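Local coordinates for cyclic AMP receptor protein (Thermus thermophilus, PDB 4EV0) that activates transcription from several promoters in a cAMP-dependent manner, binding DNA as a homodimer through a winged helix-turn-helix, at residues I33-D38 / S86-A91; Y44-G49 / T95-L100. One frame throughout, in Å; residues are numbered along the deposited sequence.

Contact 1: I33-D38 / S86-A91. With CMP (adenosine-3',5'-cyclic-monophosphate), chain G.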
ATOM      1  N   ILE B  33      16.194 -17.976   7.402  1.00 60.08           N
ATOM      2  CA  ILE B  33      17.307 -17.332   6.737  1.00 57.51           C
ATOM      3  C   ILE B  33      17.715 -16.126   7.588  1.00 58.04           C
ATOM      4  O   ILE B  33      18.885 -16.002   7.987  1.00 59.03           O
ATOM      5  CB  ILE B  33      16.937 -16.971   5.298  1.00 56.38           C
ATOM      6  CG1 ILE B  33      16.590 -18.247   4.525  1.00 58.60           C
ATOM      7  CG2 ILE B  33      18.061 -16.238   4.616  1.00 54.58           C
ATOM      8  CD1 ILE B  33      15.319 -18.142   3.690  1.00 59.10           C
ATOM      9  N   PHE B  34      16.743 -15.266   7.889  1.00 56.51           N
ATOM     10  CA  PHE B  34      16.886 -14.235   8.923  1.00 55.98           C
ATOM     11  C   PHE B  34      15.510 -13.863   9.482  1.00 56.85           C
ATOM     12  O   PHE B  34      14.474 -14.278   8.948  1.00 54.71           O
ATOM     13  CB  PHE B  34      17.630 -12.993   8.413  1.00 54.11           C
ATOM     14  CG  PHE B  34      17.004 -12.359   7.193  1.00 53.15           C
ATOM     15  CD1 PHE B  34      15.826 -11.626   7.293  1.00 51.30           C
ATOM     16  CD2 PHE B  34      17.602 -12.483   5.948  1.00 50.36           C
ATOM     17  CE1 PHE B  34      15.254 -11.051   6.179  1.00 48.82           C
ATOM     18  CE2 PHE B  34      17.022 -11.897   4.815  1.00 48.92           C
ATOM     19  CZ  PHE B  34      15.859 -11.184   4.936  1.00 47.57           C
ATOM     20  N   TYR B  35      15.519 -13.059  10.544  1.00 75.70           N
ATOM     21  CA  TYR B  35      14.298 -12.611  11.205  1.00 75.94           C
ATOM     22  C   TYR B  35      14.091 -11.107  11.108  1.00 75.13           C
ATOM     23  O   TYR B  35      15.040 -10.347  10.929  1.00 75.62           O
ATOM     24  CB  TYR B  35      14.333 -13.010  12.677  1.00 79.18           C
ATOM     25  CG  TYR B  35      14.133 -14.486  12.914  1.00 83.36           C
ATOM     26  CD1 TYR B  35      13.186 -15.202  12.187  1.00 82.90           C
ATOM     27  CD2 TYR B  35      14.885 -15.166  13.861  1.00 85.19           C
ATOM     28  CE1 TYR B  35      12.989 -16.557  12.403  1.00 86.09           C
ATOM     29  CE2 TYR B  35      14.700 -16.525  14.085  1.00 89.25           C
ATOM     30  CZ  TYR B  35      13.750 -17.218  13.352  1.00 90.52           C
ATOM     31  OH  TYR B  35      13.557 -18.569  13.568  1.00 89.64           O
ATOM     32  N   GLN B  36      12.832 -10.693  11.220  1.00 56.87           N
ATOM     33  CA  GLN B  36      12.464  -9.286  11.315  1.00 59.58           C
ATOM     34  C   GLN B  36      13.140  -8.715  12.556  1.00 62.37           C
ATOM     35  O   GLN B  36      13.110  -9.340  13.620  1.00 64.74           O
ATOM     36  CB  GLN B  36      10.930  -9.148  11.417  1.00 59.41           C
ATOM     37  CG  GLN B  36      10.377  -7.714  11.351  1.00 58.78           C
ATOM     38  CD  GLN B  36       8.834  -7.668  11.370  1.00 61.97           C
ATOM     39  OE1 GLN B  36       8.172  -8.691  11.172  1.00 59.72           O
ATOM     40  NE2 GLN B  36       8.267  -6.481  11.622  1.00 59.10           N
ATOM     41  N   GLY B  37      13.760  -7.546  12.421  1.00 61.82           N
ATOM     42  CA  GLY B  37      14.497  -6.945  13.522  1.00 66.55           C
ATOM     43  C   GLY B  37      15.970  -7.331  13.607  1.00 67.59           C
ATOM     44  O   GLY B  37      16.695  -6.855  14.484  1.00 72.05           O
ATOM     45  N   ASP B  38      16.418  -8.207  12.713  1.00 64.56           N
ATOM     46  CA  ASP B  38      17.811  -8.633  12.705  1.00 65.11           C
ATOM     47  C   ASP B  38      18.717  -7.594  12.015  1.00 66.93           C
ATOM     48  O   ASP B  38      18.278  -6.859  11.118  1.00 63.78           O
ATOM     49  CB  ASP B  38      17.942  -9.993  12.013  1.00 62.87           C
ATOM     50  CG  ASP B  38      17.619 -11.178  12.938  1.00 64.95           C
ATOM     51  OD1 ASP B  38      17.319 -10.962  14.137  1.00 67.73           O
ATOM     52  OD2 ASP B  38      17.685 -12.337  12.455  1.00 61.46           O
ATOM     53  N   SER B  86      13.083  -5.672   7.666  1.00 60.33           N
ATOM     54  CA  SER B  86      11.680  -5.306   7.764  1.00 61.24           C
ATOM     55  C   SER B  86      10.750  -6.530   7.758  1.00 60.35           C
ATOM     56  O   SER B  86       9.553  -6.392   7.968  1.00 60.46           O
ATOM     57  CB  SER B  86      11.310  -4.354   6.630  1.00 58.08           C
ATOM     58  OG  SER B  86      11.562  -4.958   5.375  1.00 56.84           O
ATOM     59  N   ALA B  87      11.306  -7.715   7.513  1.00 59.80           N
ATOM     60  CA  ALA B  87      10.522  -8.950   7.498  1.00 59.82           C
ATOM     61  C   ALA B  87      11.395 -10.171   7.810  1.00 60.10           C
ATOM     62  O   ALA B  87      12.629 -10.118   7.681  1.00 60.14           O
ATOM     63  CB  ALA B  87       9.835  -9.120   6.153  1.00 56.32           C
ATOM     64  N   SER B  88      10.754 -11.260   8.233  1.00 53.66           N
ATOM     65  CA  SER B  88      11.441 -12.539   8.412  1.00 55.55           C
ATOM     66  C   SER B  88      11.461 -13.287   7.071  1.00 54.18           C
ATOM     67  O   SER B  88      10.541 -13.125   6.241  1.00 52.43           O
ATOM     68  CB  SER B  88      10.736 -13.401   9.474  1.00 57.90           C
ATOM     69  OG  SER B  88      10.611 -12.734  10.720  1.00 58.44           O
ATOM     70  N   ALA B  89      12.500 -14.099   6.868  1.00 48.54           N
ATOM     71  CA  ALA B  89      12.619 -14.925   5.667  1.00 49.30           C
ATOM     72  C   ALA B  89      12.963 -16.372   6.026  1.00 53.59           C
ATOM     73  O   ALA B  89      13.970 -16.632   6.700  1.00 52.95           O
ATOM     74  CB  ALA B  89      13.669 -14.359   4.743  1.00 47.68           C
ATOM     75  N   VAL B  90      12.137 -17.308   5.566  1.00 60.78           N
ATOM     76  CA  VAL B  90      12.339 -18.726   5.861  1.00 62.83           C
ATOM     77  C   VAL B  90      12.352 -19.563   4.574  1.00 63.66           C
ATOM     78  O   VAL B  90      11.612 -19.284   3.627  1.00 63.11           O
ATOM     79  CB  VAL B  90      11.255 -19.252   6.832  1.00 64.73           C
ATOM     80  CG1 VAL B  90       9.898 -19.193   6.181  1.00 64.29           C
ATOM     81  CG2 VAL B  90      11.568 -20.678   7.278  1.00 68.40           C
ATOM     82  N   ALA B  91      13.216 -20.572   4.534  1.00 64.22           N
ATOM     83  CA  ALA B  91      13.268 -21.469   3.394  1.00 66.65           C
ATOM     84  C   ALA B  91      12.120 -22.453   3.531  1.00 69.59           C
ATOM     85  O   ALA B  91      11.970 -23.073   4.583  1.00 70.33           O
ATOM     86  CB  ALA B  91      14.601 -22.204   3.366  1.00 66.07           C
TER
HETATM   87  P   CMP G 301      14.999  -6.457   4.226  1.00 59.47           P
HETATM   88  O1P CMP G 301      16.498  -6.409   4.204  1.00 61.07           O
HETATM   89  O2P CMP G 301      14.242  -5.318   4.872  1.00 58.12           O
HETATM   90  O5' CMP G 301      14.497  -7.862   4.846  1.00 64.65           O
HETATM   91  C5' CMP G 301      13.209  -8.388   4.532  1.00 57.22           C
HETATM   92  C4' CMP G 301      12.959  -8.210   3.075  1.00 56.78           C
HETATM   93  O4' CMP G 301      11.590  -8.475   2.712  1.00 56.17           O
HETATM   94  C3' CMP G 301      13.151  -6.809   2.585  1.00 56.09           C
HETATM   95  O3' CMP G 301      14.502  -6.401   2.662  1.00 56.78           O
HETATM   96  C2' CMP G 301      12.552  -6.903   1.194  1.00 54.87           C
HETATM   97  O2' CMP G 301      13.407  -7.619   0.321  1.00 56.16           O
HETATM   98  C1' CMP G 301      11.330  -7.788   1.494  1.00 56.79           C
HETATM   99  N9  CMP G 301      10.112  -6.986   1.650  1.00 57.02           N
HETATM  100  C8  CMP G 301       9.869  -6.047   2.582  1.00 55.12           C
HETATM  101  N7  CMP G 301       8.638  -5.501   2.370  1.00 55.50           N
HETATM  102  C5  CMP G 301       8.092  -6.103   1.292  1.00 55.60           C
HETATM  103  C6  CMP G 301       6.813  -6.020   0.540  1.00 56.01           C
HETATM  104  N6  CMP G 301       5.847  -5.139   0.921  1.00 56.50           N
HETATM  105  N1  CMP G 301       6.659  -6.843  -0.533  1.00 53.25           N
HETATM  106  C2  CMP G 301       7.613  -7.708  -0.916  1.00 56.49           C
HETATM  107  N3  CMP G 301       8.793  -7.844  -0.268  1.00 56.55           N
HETATM  108  C4  CMP G 301       9.077  -7.082   0.817  1.00 56.35           C
HETATM  109  O   HOH W   1       8.358 -11.463  11.354  1.00 44.74           O
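With chi1 at 56°, Phe34 carries its CG between its own backbone N and carbonyl carbon, and from there the ring reaches over Ala89; Ser88, with OG anti to its carbonyl carbon (chi1 -56°), presents its hydroxyl to Gln36. The two segments are antiparallel edge and inner strands of the cyclic-nucleotide-binding beta roll, joined at a classic beta bulge in which two successive residues, Ile33 and Phe34, sit opposite the single Ala89. Ile33 N donates to Ala89 O at 2.7 Å, and Phe34 N does so only weakly, whereas Ala89 N gives an almost straight bond (176°) to Phe34 O. The methyl of Ala89 lies over one face of the Phe34 ring, 4.0 Å from CB to centroid, a CH-pi contact, while Ala87 O sits at the ring edge, 3.2 Å from Phe34 CE1. Arg85 adds a cation-pi contact to the same ring, which also borders the cyclic AMP pocket, Phe34 CE1 lying 3.5 Å from O5' of the nucleotide. Farther along, Ile33 CD1 rests against the backbone between Val90 and Ala91.

Past the strand, Tyr35 to Asp38 form a type II turn, whose positive phi suits Gly37. Ser88 OG accepts the N-H of Gln36 and shares a water with Gln36 OE1, which also takes a hydrogen bond from Thr56 N. Ser86, known to bind cyclic AMP, holds the phosphate twice: O2P accepts from Ser86 N at 3.0 Å and from Ser86 OG at 2.8 Å.

Contact 2: Y44-G49 / T95-L100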
ATOM      1  N   TYR B  44      19.805 -11.120  -1.132  1.00 61.10           N
ATOM      2  CA  TYR B  44      19.901 -12.467  -1.666  1.00 62.32           C
ATOM      3  C   TYR B  44      19.111 -12.617  -2.960  1.00 62.36           C
ATOM      4  O   TYR B  44      17.989 -12.110  -3.089  1.00 62.84           O
ATOM      5  CB  TYR B  44      19.394 -13.507  -0.647  1.00 61.73           C
ATOM      6  CG  TYR B  44      20.067 -13.483   0.710  1.00 62.53           C
ATOM      7  CD1 TYR B  44      19.591 -12.673   1.729  1.00 61.58           C
ATOM      8  CD2 TYR B  44      21.170 -14.282   0.977  1.00 65.83           C
ATOM      9  CE1 TYR B  44      20.194 -12.647   2.974  1.00 63.48           C
ATOM     10  CE2 TYR B  44      21.791 -14.265   2.226  1.00 65.49           C
ATOM     11  CZ  TYR B  44      21.293 -13.446   3.221  1.00 66.40           C
ATOM     12  OH  TYR B  44      21.895 -13.421   4.463  1.00 69.42           O
ATOM     13  N   LEU B  45      19.716 -13.321  -3.909  1.00 64.53           N
ATOM     14  CA  LEU B  45      19.014 -13.858  -5.063  1.00 67.23           C
ATOM     15  C   LEU B  45      18.736 -15.324  -4.780  1.00 71.03           C
ATOM     16  O   LEU B  45      19.559 -16.004  -4.165  1.00 69.98           O
ATOM     17  CB  LEU B  45      19.896 -13.751  -6.304  1.00 69.49           C
ATOM     18  CG  LEU B  45      19.569 -12.714  -7.378  1.00 71.91           C
ATOM     19  CD1 LEU B  45      18.701 -11.577  -6.832  1.00 68.22           C
ATOM     20  CD2 LEU B  45      20.854 -12.176  -7.969  1.00 69.81           C
ATOM     21  N   VAL B  46      17.581 -15.817  -5.213  1.00 63.36           N
ATOM     22  CA  VAL B  46      17.281 -17.241  -5.088  1.00 66.11           C
ATOM     23  C   VAL B  46      17.801 -17.980  -6.317  1.00 70.27           C
ATOM     24  O   VAL B  46      17.362 -17.720  -7.440  1.00 72.28           O
ATOM     25  CB  VAL B  46      15.772 -17.506  -4.925  1.00 69.49           C
ATOM     26  CG1 VAL B  46      15.477 -19.000  -5.066  1.00 74.45           C
ATOM     27  CG2 VAL B  46      15.278 -16.964  -3.590  1.00 65.09           C
ATOM     28  N   ALA B  47      18.762 -18.874  -6.107  1.00 63.17           N
ATOM     29  CA  ALA B  47      19.283 -19.703  -7.188  1.00 68.03           C
ATOM     30  C   ALA B  47      18.404 -20.947  -7.408  1.00 73.26           C
ATOM     31  O   ALA B  47      18.149 -21.353  -8.546  1.00 77.36           O
ATOM     32  CB  ALA B  47      20.702 -20.103  -6.894  1.00 68.01           C
ATOM     33  N   SER B  48      17.946 -21.544  -6.311  1.00 69.59           N
ATOM     34  CA  SER B  48      17.046 -22.689  -6.367  1.00 73.51           C
ATOM     35  C   SER B  48      16.289 -22.805  -5.047  1.00 71.68           C
ATOM     36  O   SER B  48      16.793 -22.386  -4.006  1.00 67.35           O
ATOM     37  CB  SER B  48      17.834 -23.969  -6.608  1.00 76.65           C
ATOM     38  OG  SER B  48      18.525 -24.343  -5.432  1.00 75.95           O
ATOM     39  N   GLY B  49      15.088 -23.380  -5.089  1.00 74.82           N
ATOM     40  CA  GLY B  49      14.289 -23.556  -3.891  1.00 72.02           C
ATOM     41  C   GLY B  49      13.168 -22.537  -3.807  1.00 73.56           C
ATOM     42  O   GLY B  49      12.747 -21.971  -4.821  1.00 74.36           O
ATOM     43  N   THR B  95      17.085 -24.730  -0.245  1.00 68.18           N
ATOM     44  CA  THR B  95      17.268 -23.494  -0.999  1.00 66.24           C
ATOM     45  C   THR B  95      18.734 -23.077  -1.173  1.00 64.69           C
ATOM     46  O   THR B  95      19.543 -23.129  -0.229  1.00 62.05           O
ATOM     47  CB  THR B  95      16.449 -22.335  -0.360  1.00 62.44           C
ATOM     48  OG1 THR B  95      15.052 -22.652  -0.393  1.00 63.70           O
ATOM     49  CG2 THR B  95      16.673 -21.031  -1.102  1.00 59.29           C
ATOM     50  N   GLU B  96      19.076 -22.692  -2.399  1.00 89.19           N
ATOM     51  CA  GLU B  96      20.366 -22.081  -2.671  1.00 87.94           C
ATOM     52  C   GLU B  96      20.193 -20.590  -2.886  1.00 83.96           C
ATOM     53  O   GLU B  96      19.410 -20.150  -3.729  1.00 83.18           O
ATOM     54  CB  GLU B  96      21.036 -22.717  -3.882  1.00 92.83           C
ATOM     55  CG  GLU B  96      21.629 -24.082  -3.597  1.00 97.98           C
ATOM     56  CD  GLU B  96      22.403 -24.625  -4.775  1.00103.68           C
ATOM     57  OE1 GLU B  96      23.614 -24.900  -4.615  1.00106.78           O
ATOM     58  OE2 GLU B  96      21.797 -24.772  -5.860  1.00105.47           O
ATOM     59  N   LEU B  97      20.934 -19.824  -2.096  1.00 68.40           N
ATOM     60  CA  LEU B  97      20.889 -18.373  -2.134  1.00 62.33           C
ATOM     61  C   LEU B  97      22.207 -17.802  -2.613  1.00 64.52           C
ATOM     62  O   LEU B  97      23.277 -18.239  -2.173  1.00 67.43           O
ATOM     63  CB  LEU B  97      20.583 -17.825  -0.737  1.00 61.54           C
ATOM     64  CG  LEU B  97      19.198 -18.163  -0.168  1.00 62.87           C
ATOM     65  CD1 LEU B  97      19.007 -17.512   1.188  1.00 59.73           C
ATOM     66  CD2 LEU B  97      18.085 -17.734  -1.130  1.00 62.28           C
ATOM     67  N   LEU B  98      22.143 -16.833  -3.518  1.00 73.66           N
ATOM     68  CA  LEU B  98      23.326 -16.070  -3.883  1.00 71.32           C
ATOM     69  C   LEU B  98      23.283 -14.755  -3.123  1.00 69.84           C
ATOM     70  O   LEU B  98      22.381 -13.938  -3.331  1.00 69.97           O
ATOM     71  CB  LEU B  98      23.388 -15.834  -5.390  1.00 69.52           C
ATOM     72  CG  LEU B  98      23.723 -17.035  -6.273  1.00 75.44           C
ATOM     73  CD1 LEU B  98      23.488 -16.687  -7.729  1.00 74.74           C
ATOM     74  CD2 LEU B  98      25.165 -17.509  -6.056  1.00 78.07           C
ATOM     75  N   ALA B  99      24.245 -14.562  -2.226  1.00 64.54           N
ATOM     76  CA  ALA B  99      24.243 -13.410  -1.332  1.00 62.37           C
ATOM     77  C   ALA B  99      25.190 -12.314  -1.793  1.00 66.62           C
ATOM     78  O   ALA B  99      26.327 -12.579  -2.216  1.00 68.37           O
ATOM     79  CB  ALA B  99      24.591 -13.837   0.073  1.00 64.15           C
ATOM     80  N   LEU B 100      24.729 -11.074  -1.700  1.00 60.09           N
ATOM     81  CA  LEU B 100      25.593  -9.953  -2.022  1.00 59.04           C
ATOM     82  C   LEU B 100      25.731  -9.031  -0.817  1.00 61.22           C
ATOM     83  O   LEU B 100      24.762  -8.416  -0.370  1.00 60.63           O
ATOM     84  CB  LEU B 100      25.045  -9.211  -3.233  1.00 58.92           C
ATOM     85  CG  LEU B 100      25.726  -7.898  -3.586  1.00 61.24           C
ATOM     86  CD1 LEU B 100      27.179  -8.145  -3.967  1.00 63.33           C
ATOM     87  CD2 LEU B 100      24.943  -7.230  -4.707  1.00 59.07           C
TER
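A classic beta bulge interrupts the antiparallel pairing of strand 42-46 with strand 95-101: Ala47 and Ser48 share Glu96 as partner, so the pairing slips by a residue. Glu96 O accepts from Ala47 N at 2.8 Å and from Ser48 N, which is longer at 3.3 Å. Before the bulge, Leu45 and Leu98 form a hydrogen-bonded pair with reciprocal, nearly straight bonds; beyond it, Glu96 N bonds to Ser48 O.

These are the two central strands of a four-stranded sheet in the cyclic-nucleotide-binding beta roll. On the face bearing Tyr44, Val46, Leu97 and Ala99, Tyr44 CG is anti to the carbonyl carbon (chi1 -56°), and the ring's CD2-CE2 bond is directed at the partner strand: Tyr44 CE2 comes 3.6 Å from Ala99 CB, and Tyr44 CD2 is 3.9 Å from Leu97 CD1. The other methyl of Leu97, CD2, meets Val46 CG2. Phe74 adds a second ring beside Tyr44, the planes about 25° apart. With the Tyr44 ring cut back to the methyl of an alanine, a gap would probably open beside Ala99 and Leu97, and Phe74 is likely to lose one of the aromatic rings packed against it. On the opposite face Leu45 CB and Leu98 CB pack 4.2 Å apart, and past the bulge Ser48 OG makes a weak hydrogen bond to Glu96 OE2 at 3.3 Å.

How the contacts relate
From the N terminus the chain enters contact 1 at 33-38, passes through 44-49 of contact 2, and runs on through strands 51-57, 61-68 and 73-74 and helix 76-81. Contact 1 then closes its loop at 86-91, with 47 residues between its segments, and contact 2 follows at 95-100, with 45 residues between its own segments. Because the segments alternate, the loops cross, neither enclosing the other. Each contact pairs strands of a different four-stranded antiparallel sheet, and their centres lie 15 Å apart. The sheets meet directly: Phe34, which lines the nucleotide pocket, touches Tyr44 (Phe34 CE2 to Tyr44 CE1 3.7 Å), and Ile33 CG2 lies 3.8 Å from Leu97 CD1, joining the two halves of the roll.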